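PDB 2Z1Q: acyl-CoA dehydrogenase from Thermus thermophilus, which probably catalyses the FAD-dependent oxidation of saturated acyl-CoA to 2,3-dehydroacyl-CoA, handing the electrons to an acceptor. Local coordinates for residues T287-V290 and P295-R298; K454-M459 and A483-D488; E473-V478 and L529-E534. All coordinates share one frame; numbering follows the deposited sequence.

Contact 1. Residues T287-V290 and P295-R298; sequences TQRV and PIGR. With FAD (flavin-adenine dinucleotide), chain C.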
# COMPACT_ATOMS: atom_id res chain seq x y z
N THR B 287 20.75 -8.14 -4.00
CA THR B 287 22.05 -8.71 -4.33
C THR B 287 22.96 -8.84 -3.11
O THR B 287 23.68 -9.82 -2.98
CB THR B 287 22.78 -7.88 -5.41
OG1 THR B 287 21.95 -7.78 -6.58
CG2 THR B 287 24.07 -8.57 -5.80
N GLN B 288 22.91 -7.86 -2.22
CA GLN B 288 23.76 -7.87 -1.02
C GLN B 288 23.25 -8.69 0.15
O GLN B 288 24.02 -9.35 0.83
CB GLN B 288 24.01 -6.45 -0.54
CG GLN B 288 24.75 -5.60 -1.54
CD GLN B 288 26.07 -6.23 -1.95
OE1 GLN B 288 26.98 -6.41 -1.12
NE2 GLN B 288 26.19 -6.58 -3.23
N ARG B 289 21.95 -8.64 0.41
CA ARG B 289 21.40 -9.37 1.54
C ARG B 289 21.42 -10.87 1.31
O ARG B 289 20.84 -11.37 0.35
CB ARG B 289 19.96 -8.93 1.82
CG ARG B 289 19.33 -9.64 3.02
CD ARG B 289 20.09 -9.33 4.31
NE ARG B 289 19.38 -9.83 5.49
CZ ARG B 289 19.77 -9.63 6.75
NH1 ARG B 289 19.05 -10.12 7.75
NH2 ARG B 289 20.88 -8.96 7.01
N VAL B 290 22.08 -11.59 2.21
CA VAL B 290 22.14 -13.03 2.10
C VAL B 290 21.39 -13.71 3.26
O VAL B 290 21.64 -13.41 4.42
CB VAL B 290 23.63 -13.53 2.08
CG1 VAL B 290 23.69 -15.03 2.10
CG2 VAL B 290 24.34 -13.01 0.84
N PRO B 295 21.92 -15.02 -1.77
CA PRO B 295 21.33 -13.69 -1.91
C PRO B 295 19.83 -13.89 -2.11
O PRO B 295 19.40 -14.75 -2.89
CB PRO B 295 22.02 -13.13 -3.14
CG PRO B 295 23.38 -13.80 -3.09
CD PRO B 295 23.00 -15.22 -2.75
N ILE B 296 19.02 -13.13 -1.37
CA ILE B 296 17.57 -13.26 -1.46
C ILE B 296 17.07 -13.08 -2.88
O ILE B 296 16.01 -13.59 -3.25
CB ILE B 296 16.86 -12.28 -0.49
CG1 ILE B 296 17.25 -10.82 -0.78
CG2 ILE B 296 17.26 -12.63 0.92
CD1 ILE B 296 16.57 -9.82 0.17
N GLY B 297 17.87 -12.38 -3.68
CA GLY B 297 17.53 -12.15 -5.07
C GLY B 297 17.49 -13.45 -5.86
O GLY B 297 17.05 -13.45 -7.01
N ARG B 298 17.94 -14.55 -5.25
CA ARG B 298 17.92 -15.84 -5.93
C ARG B 298 16.65 -16.63 -5.62
O ARG B 298 16.37 -17.65 -6.26
CB ARG B 298 19.15 -16.68 -5.53
CG ARG B 298 20.46 -16.16 -6.09
CD ARG B 298 20.44 -16.10 -7.60
NE ARG B 298 21.72 -15.65 -8.15
CZ ARG B 298 22.20 -14.41 -8.06
NH1 ARG B 298 23.37 -14.12 -8.60
NH2 ARG B 298 21.50 -13.47 -7.43
PA FAD C . 15.50 -9.54 5.19
O1A FAD C . 14.88 -8.32 5.67
O2A FAD C . 16.81 -10.18 5.85
O5B FAD C . 14.57 -10.50 4.36
C5B FAD C . 14.39 -10.02 3.04
C4B FAD C . 13.67 -11.16 2.41
O4B FAD C . 13.03 -12.17 3.10
C3B FAD C . 12.94 -10.99 1.01
O3B FAD C . 13.89 -11.07 -0.06
C2B FAD C . 12.02 -12.25 1.21
O2B FAD C . 11.53 -12.87 0.01
C1B FAD C . 13.12 -12.92 1.94
N9A FAD C . 13.19 -14.36 2.09
C8A FAD C . 13.88 -14.93 3.13
N7A FAD C . 13.85 -16.21 3.05
C5A FAD C . 13.12 -16.57 1.98
C6A FAD C . 12.73 -17.81 1.40
N6A FAD C . 13.13 -18.99 1.99
N1A FAD C . 11.96 -17.79 0.27
C2A FAD C . 11.59 -16.64 -0.31
N3A FAD C . 11.94 -15.48 0.20
C4A FAD C . 12.69 -15.37 1.34
N1 FAD C . 12.75 -9.76 16.48
C2 FAD C . 12.78 -10.42 17.64
O2 FAD C . 13.49 -11.41 17.73
N3 FAD C . 12.07 -10.02 18.74
C4 FAD C . 11.26 -8.90 18.73
O4 FAD C . 10.64 -8.55 19.71
C4X FAD C . 11.20 -8.12 17.48
N5 FAD C . 10.49 -7.00 17.35
C5X FAD C . 10.49 -6.27 16.20
C6 FAD C . 9.76 -5.02 16.10
C7 FAD C . 9.82 -4.27 14.92
C7M FAD C . 9.07 -2.96 14.86
C8 FAD C . 10.57 -4.74 13.79
C8M FAD C . 10.65 -3.95 12.51
C9 FAD C . 11.26 -5.94 13.87
C9A FAD C . 11.23 -6.73 15.06
N10 FAD C . 11.99 -7.93 15.15
C10 FAD C . 12.01 -8.65 16.31
C1' FAD C . 12.73 -8.31 13.96
C2' FAD C . 12.11 -9.39 13.07
O2' FAD C . 12.07 -10.66 13.73
C3' FAD C . 13.05 -9.38 11.93
O3' FAD C . 12.99 -8.06 11.33
C4' FAD C . 12.72 -10.36 10.84
O4' FAD C . 12.75 -11.72 11.30
C5' FAD C . 13.79 -10.01 9.86
O5' FAD C . 13.75 -10.67 8.69
P FAD C . 14.86 -9.82 7.89
O1P FAD C . 14.52 -8.38 7.99
O2P FAD C . 16.33 -10.07 8.54
O3P FAD C . 14.70 -10.37 6.36

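Contact 2. Residues K454-M459 and A483-D488; sequences KKLALM and ADILID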
# COMPACT_ATOMS: atom_id res chain seq x y z
N LYS B 454 -9.76 -2.35 -26.17
CA LYS B 454 -10.39 -1.11 -26.61
C LYS B 454 -11.86 -1.39 -26.89
O LYS B 454 -12.73 -0.60 -26.52
CB LYS B 454 -9.74 -0.58 -27.88
CG LYS B 454 -8.24 -0.48 -27.77
CD LYS B 454 -7.63 0.08 -29.04
CE LYS B 454 -6.13 0.14 -28.92
NZ LYS B 454 -5.53 0.71 -30.16
N LYS B 455 -12.12 -2.50 -27.55
CA LYS B 455 -13.50 -2.88 -27.85
C LYS B 455 -14.25 -3.16 -26.55
O LYS B 455 -15.41 -2.76 -26.40
CB LYS B 455 -13.55 -4.13 -28.74
CG LYS B 455 -12.99 -3.94 -30.14
CD LYS B 455 -13.15 -5.20 -30.99
CE LYS B 455 -12.72 -4.95 -32.43
NZ LYS B 455 -11.27 -4.65 -32.55
N LEU B 456 -13.60 -3.84 -25.61
CA LEU B 456 -14.23 -4.17 -24.33
C LEU B 456 -14.74 -2.91 -23.66
O LEU B 456 -15.89 -2.85 -23.21
CB LEU B 456 -13.23 -4.89 -23.40
CG LEU B 456 -13.77 -5.32 -22.03
CD1 LEU B 456 -14.87 -6.37 -22.20
CD2 LEU B 456 -12.63 -5.90 -21.19
N ALA B 457 -13.88 -1.90 -23.59
CA ALA B 457 -14.23 -0.61 -22.98
C ALA B 457 -15.45 -0.04 -23.68
O ALA B 457 -16.42 0.34 -23.03
CB ALA B 457 -13.06 0.36 -23.11
N LEU B 458 -15.40 0.01 -25.00
CA LEU B 458 -16.51 0.54 -25.78
C LEU B 458 -17.80 -0.22 -25.51
O LEU B 458 -18.87 0.38 -25.41
CB LEU B 458 -16.19 0.48 -27.28
CG LEU B 458 -15.20 1.55 -27.78
CD1 LEU B 458 -14.60 1.15 -29.12
CD2 LEU B 458 -15.95 2.87 -27.88
N MET B 459 -17.71 -1.53 -25.39
CA MET B 459 -18.90 -2.33 -25.15
C MET B 459 -19.55 -1.97 -23.83
O MET B 459 -20.76 -1.74 -23.76
CB MET B 459 -18.54 -3.82 -25.16
CG MET B 459 -19.75 -4.72 -25.28
SD MET B 459 -19.49 -6.29 -24.44
CE MET B 459 -18.32 -7.11 -25.52
N ALA B 483 -12.60 2.92 -16.99
CA ALA B 483 -11.34 3.66 -16.97
C ALA B 483 -10.13 2.74 -16.80
O ALA B 483 -9.10 2.92 -17.44
CB ALA B 483 -11.36 4.73 -15.86
N ASP B 484 -10.26 1.73 -15.94
CA ASP B 484 -9.18 0.77 -15.72
C ASP B 484 -8.86 -0.02 -17.00
O ASP B 484 -7.72 -0.43 -17.22
CB ASP B 484 -9.53 -0.16 -14.56
CG ASP B 484 -9.49 0.55 -13.22
OD1 ASP B 484 -8.58 1.38 -13.04
OD2 ASP B 484 -10.36 0.30 -12.35
N ILE B 485 -9.86 -0.23 -17.84
CA ILE B 485 -9.61 -0.96 -19.08
C ILE B 485 -8.87 -0.02 -20.05
O ILE B 485 -7.88 -0.42 -20.67
CB ILE B 485 -10.94 -1.45 -19.69
CG1 ILE B 485 -11.64 -2.33 -18.66
CG2 ILE B 485 -10.67 -2.24 -20.97
CD1 ILE B 485 -12.97 -2.87 -19.09
N LEU B 486 -9.33 1.23 -20.13
CA LEU B 486 -8.70 2.22 -20.99
C LEU B 486 -7.25 2.45 -20.58
O LEU B 486 -6.37 2.59 -21.43
CB LEU B 486 -9.49 3.55 -20.93
CG LEU B 486 -10.90 3.49 -21.53
CD1 LEU B 486 -11.66 4.77 -21.21
CD2 LEU B 486 -10.81 3.27 -23.03
N ILE B 487 -7.00 2.45 -19.27
CA ILE B 487 -5.65 2.62 -18.73
C ILE B 487 -4.73 1.48 -19.14
O ILE B 487 -3.60 1.72 -19.59
CB ILE B 487 -5.65 2.69 -17.18
CG1 ILE B 487 -6.36 3.96 -16.73
CG2 ILE B 487 -4.20 2.58 -16.64
CD1 ILE B 487 -6.63 4.07 -15.26
N ASP B 488 -5.18 0.24 -18.97
CA ASP B 488 -4.36 -0.92 -19.32
C ASP B 488 -4.19 -1.05 -20.82
O ASP B 488 -3.20 -1.59 -21.29
CB ASP B 488 -4.97 -2.20 -18.77
CG ASP B 488 -4.59 -2.47 -17.34
OD1 ASP B 488 -5.35 -3.16 -16.63
OD2 ASP B 488 -3.52 -1.99 -16.91

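Contact 3. Residues E473-V478 and L529-E534; sequences EEEQEV and LPRLVE. With FAD (flavin-adenine dinucleotide), chain D.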
# COMPACT_ATOMS: atom_id res chain seq x y z
N GLU B 473 -23.43 9.33 -15.05
CA GLU B 473 -22.43 9.88 -14.14
C GLU B 473 -22.49 9.30 -12.73
O GLU B 473 -21.46 9.10 -12.09
CB GLU B 473 -22.57 11.40 -14.07
CG GLU B 473 -22.26 12.13 -15.37
CD GLU B 473 -20.86 11.85 -15.87
OE1 GLU B 473 -19.90 12.02 -15.10
OE2 GLU B 473 -20.72 11.44 -17.05
N GLU B 474 -23.70 9.05 -12.24
CA GLU B 474 -23.88 8.48 -10.91
C GLU B 474 -23.28 7.08 -10.80
O GLU B 474 -22.85 6.69 -9.72
CB GLU B 474 -25.36 8.42 -10.54
CG GLU B 474 -25.95 9.75 -10.11
CD GLU B 474 -25.29 10.29 -8.86
OE1 GLU B 474 -25.44 9.67 -7.78
OE2 GLU B 474 -24.60 11.32 -8.95
N GLU B 475 -23.25 6.34 -11.90
CA GLU B 475 -22.69 4.98 -11.89
C GLU B 475 -21.17 5.01 -11.95
O GLU B 475 -20.56 4.53 -12.91
CB GLU B 475 -23.24 4.18 -13.07
CG GLU B 475 -24.76 4.14 -13.11
CD GLU B 475 -25.34 3.32 -11.98
OE1 GLU B 475 -26.41 3.69 -11.47
OE2 GLU B 475 -24.72 2.30 -11.62
N GLN B 476 -20.57 5.56 -10.91
CA GLN B 476 -19.12 5.68 -10.82
C GLN B 476 -18.36 4.37 -10.83
O GLN B 476 -17.23 4.34 -11.35
CB GLN B 476 -18.74 6.46 -9.57
CG GLN B 476 -19.29 7.85 -9.55
CD GLN B 476 -18.84 8.61 -8.33
OE1 GLN B 476 -18.46 8.02 -7.32
NE2 GLN B 476 -18.89 9.94 -8.41
N GLU B 477 -18.92 3.32 -10.24
CA GLU B 477 -18.24 2.03 -10.24
C GLU B 477 -18.11 1.61 -11.69
O GLU B 477 -17.03 1.25 -12.15
CB GLU B 477 -19.00 0.96 -9.43
CG GLU B 477 -19.11 1.21 -7.93
CD GLU B 477 -20.35 1.98 -7.58
OE1 GLU B 477 -20.93 1.68 -6.51
OE2 GLU B 477 -20.74 2.87 -8.36
N VAL B 478 -19.21 1.68 -12.43
CA VAL B 478 -19.17 1.34 -13.85
C VAL B 478 -18.12 2.18 -14.58
O VAL B 478 -17.34 1.66 -15.37
CB VAL B 478 -20.53 1.60 -14.51
CG1 VAL B 478 -20.44 1.28 -16.00
CG2 VAL B 478 -21.62 0.76 -13.83
N LEU B 529 -20.86 -5.56 -15.22
CA LEU B 529 -21.81 -5.86 -16.28
C LEU B 529 -23.20 -6.25 -15.76
O LEU B 529 -24.22 -5.80 -16.30
CB LEU B 529 -21.23 -6.94 -17.18
CG LEU B 529 -20.94 -6.55 -18.64
CD1 LEU B 529 -20.86 -5.03 -18.82
CD2 LEU B 529 -19.65 -7.20 -19.05
N PRO B 530 -23.26 -7.09 -14.71
CA PRO B 530 -24.55 -7.50 -14.15
C PRO B 530 -25.38 -6.27 -13.76
O PRO B 530 -26.60 -6.37 -13.55
CB PRO B 530 -24.15 -8.33 -12.93
CG PRO B 530 -22.82 -8.91 -13.34
CD PRO B 530 -22.14 -7.75 -14.02
N ARG B 531 -24.71 -5.12 -13.68
CA ARG B 531 -25.36 -3.86 -13.31
C ARG B 531 -26.04 -3.21 -14.52
O ARG B 531 -26.97 -2.39 -14.36
CB ARG B 531 -24.34 -2.89 -12.72
CG ARG B 531 -24.88 -1.52 -12.33
CD ARG B 531 -25.71 -1.56 -11.05
NE ARG B 531 -26.01 -0.21 -10.58
CZ ARG B 531 -26.49 0.09 -9.37
NH1 ARG B 531 -26.73 -0.87 -8.48
NH2 ARG B 531 -26.70 1.35 -9.04
N LEU B 532 -25.59 -3.58 -15.71
CA LEU B 532 -26.10 -3.03 -16.97
C LEU B 532 -27.04 -3.98 -17.73
O LEU B 532 -27.92 -3.54 -18.45
CB LEU B 532 -24.93 -2.66 -17.87
CG LEU B 532 -23.83 -1.84 -17.19
CD1 LEU B 532 -22.70 -1.54 -18.17
CD2 LEU B 532 -24.42 -0.56 -16.65
N VAL B 533 -26.82 -5.29 -17.58
CA VAL B 533 -27.64 -6.27 -18.28
C VAL B 533 -28.15 -7.40 -17.38
O VAL B 533 -27.54 -7.70 -16.35
CB VAL B 533 -26.86 -6.92 -19.46
CG1 VAL B 533 -26.72 -5.92 -20.60
CG2 VAL B 533 -25.49 -7.38 -18.99
N GLU B 534 -29.26 -8.00 -17.77
CA GLU B 534 -29.84 -9.11 -17.01
C GLU B 534 -30.49 -10.14 -17.92
O GLU B 534 -30.59 -9.96 -19.14
CB GLU B 534 -30.87 -8.60 -16.01
CG GLU B 534 -32.03 -7.89 -16.66
CD GLU B 534 -33.18 -7.67 -15.71
OE1 GLU B 534 -33.76 -8.67 -15.23
OE2 GLU B 534 -33.51 -6.49 -15.44
PA FAD D . -11.44 14.80 0.48
O1A FAD D . -10.10 14.60 0.96
O2A FAD D . -12.25 16.16 0.64
O5B FAD D . -11.90 13.86 -0.69
C5B FAD D . -12.23 12.57 -0.16
C4B FAD D . -12.78 11.93 -1.42
O4B FAD D . -12.58 12.41 -2.68
C3B FAD D . -13.00 10.35 -1.49
O3B FAD D . -14.19 9.96 -0.79
C2B FAD D . -13.09 10.34 -3.07
O2B FAD D . -13.85 9.27 -3.65
C1B FAD D . -13.72 11.71 -3.04
N9A FAD D . -14.47 12.27 -4.11
C8A FAD D . -14.48 13.62 -4.34
N7A FAD D . -15.26 13.90 -5.32
C5A FAD D . -15.79 12.76 -5.81
C6A FAD D . -16.71 12.45 -6.86
N6A FAD D . -17.22 13.46 -7.64
N1A FAD D . -17.03 11.14 -7.06
C2A FAD D . -16.55 10.16 -6.29
N3A FAD D . -15.71 10.44 -5.31
C4A FAD D . -15.30 11.68 -5.01
N1 FAD D . -3.55 22.64 -2.87
C2 FAD D . -3.26 23.75 -3.58
O2 FAD D . -4.18 24.44 -3.98
N3 FAD D . -1.98 24.14 -3.85
C4 FAD D . -0.89 23.43 -3.41
O4 FAD D . 0.24 23.78 -3.65
C4X FAD D . -1.14 22.21 -2.61
N5 FAD D . -0.14 21.46 -2.10
C5X FAD D . -0.40 20.37 -1.33
C6 FAD D . 0.67 19.61 -0.74
C7 FAD D . 0.37 18.51 0.09
C7M FAD D . 1.50 17.73 0.73
C8 FAD D . -0.99 18.14 0.33
C8M FAD D . -1.36 16.97 1.23
C9 FAD D . -2.02 18.85 -0.24
C9A FAD D . -1.76 19.98 -1.07
N10 FAD D . -2.83 20.72 -1.61
C10 FAD D . -2.58 21.85 -2.37
C1' FAD D . -4.16 20.26 -1.28
C2' FAD D . -4.85 19.45 -2.38
O2' FAD D . -5.11 20.25 -3.53
C3' FAD D . -6.10 19.02 -1.68
O3' FAD D . -5.69 18.19 -0.55
C4' FAD D . -7.05 18.19 -2.49
O4' FAD D . -7.58 18.87 -3.63
C5' FAD D . -8.08 17.86 -1.46
O5' FAD D . -9.06 17.06 -1.89
P FAD D . -9.72 16.73 -0.46
O1P FAD D . -8.63 16.24 0.42
O2P FAD D . -10.39 18.06 0.19
O3P FAD D . -10.79 15.54 -0.82

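Contact 1. Residues T287-V290 and P295-R298
I296 crosses the base of the R289 side chain, its CD1 lying 3.9 Å from R289 CB. The backbones meet at the same place. I296 N donates to R289 O at 3.1 Å, and the bond is nearly straight at the hydrogen (160°). P295 CA also points its hydrogen at R289 O, so one carbonyl oxygen takes two contacts. V290 and P295 form a single backbone bridge. Their side chains lie alongside each other, with V290 CG2 4.1 Å from P295 CG. The proline ring also rests on the last turn of the helix, where P295 CB is 3.7 Å from T287 O.

R289 then turns away to the FAD of chain C. Its CG is anti to the backbone N (chi1 -179°) and the chain bends at chi2, which carries the guanidinium to the diphosphate. R289 NE donates to FAD O2A at 2.6 Å. R289 NH1 makes weak bonds to O2A and to O2P, so the group spans both phosphates and probably offsets their negative charge. R289 NH2 bonds to the P151 carbonyl of the second subunit. I296 CD1 approaches the adenosine ribose at O3B of the same FAD. Both residues belong to the FAD pocket.

The contact closes a short surface loop. It follows the end of helix 252-288 and leads, through a short 3-10 segment, into helix 300-331. Helix 556-570 lies against it, with L568 touching T287 and R298.

Contact 2. Residues K454-M459 and A483-D488
Helix 454-459 and helix 483-488 run antiparallel, with an angle of 162° between their directions and axes 8.9 Å apart. They are parts of two successive long helices, 445-468 and 476-502, which form an antiparallel helical hairpin in the C-terminal helical region. The backbones come nearest at A457 and I485, whose CA atoms are 6.1 Å apart. The small A457 side chain probably helps the helices come this close.

The interface is wholly apolar, and no hydrogen bond crosses it. L456, A457, I485 and L486 carry it, and all four are buried. I485 uses two branches. I485 CD1 lies 3.7 Å from L456 CD2, while I485 CG2 lies over A457, 4.1 Å from A457 CB. With CG2 anti to the backbone N (chi1 -58°), that methyl is set against A457, and the extended chi2 (178°) carries CD1 out to L456. The side chains of L456 and I485 cross at about a right angle. An alanine at I485 would remove both branches and would probably leave a gap beside L456 and A457, with the L456 side chain less firmly held.

Other helices pack around the pair. L456 also touches A521 and A525 of helix 505-528 and A545 of helix 535-547. L412 of helix 410-413 packs on A457 and L486. Charged groups on the same two segments are paired elsewhere: K454 with E493, D484 with R405 and D488 with R520.

L486 points its CB past the other helix. With CG anti to the carbonyl carbon and chi2 also near anti, one methyl comes back over A457, and L486 CD2 ends 3.7 Å from A457 CB.

Contact 3. Residues E473-V478 and L529-E534
E475 and R531 meet in a salt bridge, their side chains crossing at about a right angle. R531 NE donates to E475 OE2 at 3.0 Å. It meets the syn side of the carboxylate, but 26° out of the carboxylate plane. R531 NH2 adds weak, long bonds to both oxygens, at 3.4 Å from E475 OE1 and from OE2. The two flat groups are turned 42° against each other, so the pairing is not a flat two-pronged one. R531 has CG anti to the backbone N (chi1 179°), and its chain bends at chi2 toward the acid.

E475 is the N-cap residue of helix 476-502 and the centre of an inverse gamma turn. R531 lies in the loop between helix 505-528 and helix 535-547, so the bridge ties a helix start to an interhelical loop. V478 adds an apolar contact beside the bridge: its CG2 lies 4.2 Å from L532 CD2 and also meets R531 CG. Y468 of helix 445-468 touches both E475 and L532.

The second subunit borders this site. R561 of that subunit brings a like charge close to R531 and forms a salt bridge with E477. Next to E475, Q476 NE2 donates to FAD N1A of chain D at 2.6 Å, and Q476 OE1 accepts from L301 N of the second subunit.

In the fold
Contact 1 comes first along the chain. It closes a loop of four residues, 291-294, within the link from helix 252-288 to helix 300-331. Contact 2 opens later, in helix 445-468, and contact 3 opens before contact 2 closes. Their segments alternate, so these two contacts cross. Contact 2 closes the hairpin of helices 445-468 and 476-502. Contact 3 joins the start of helix 476-502 to the loop after helix 505-528. The two share helix 476-502, and their centres lie about 14 Å apart. Contact 1 is remote, its centre about 47 Å from that of contact 3. Contacts 1 and 3 each hold FAD-binding residues, but for different FAD molecules.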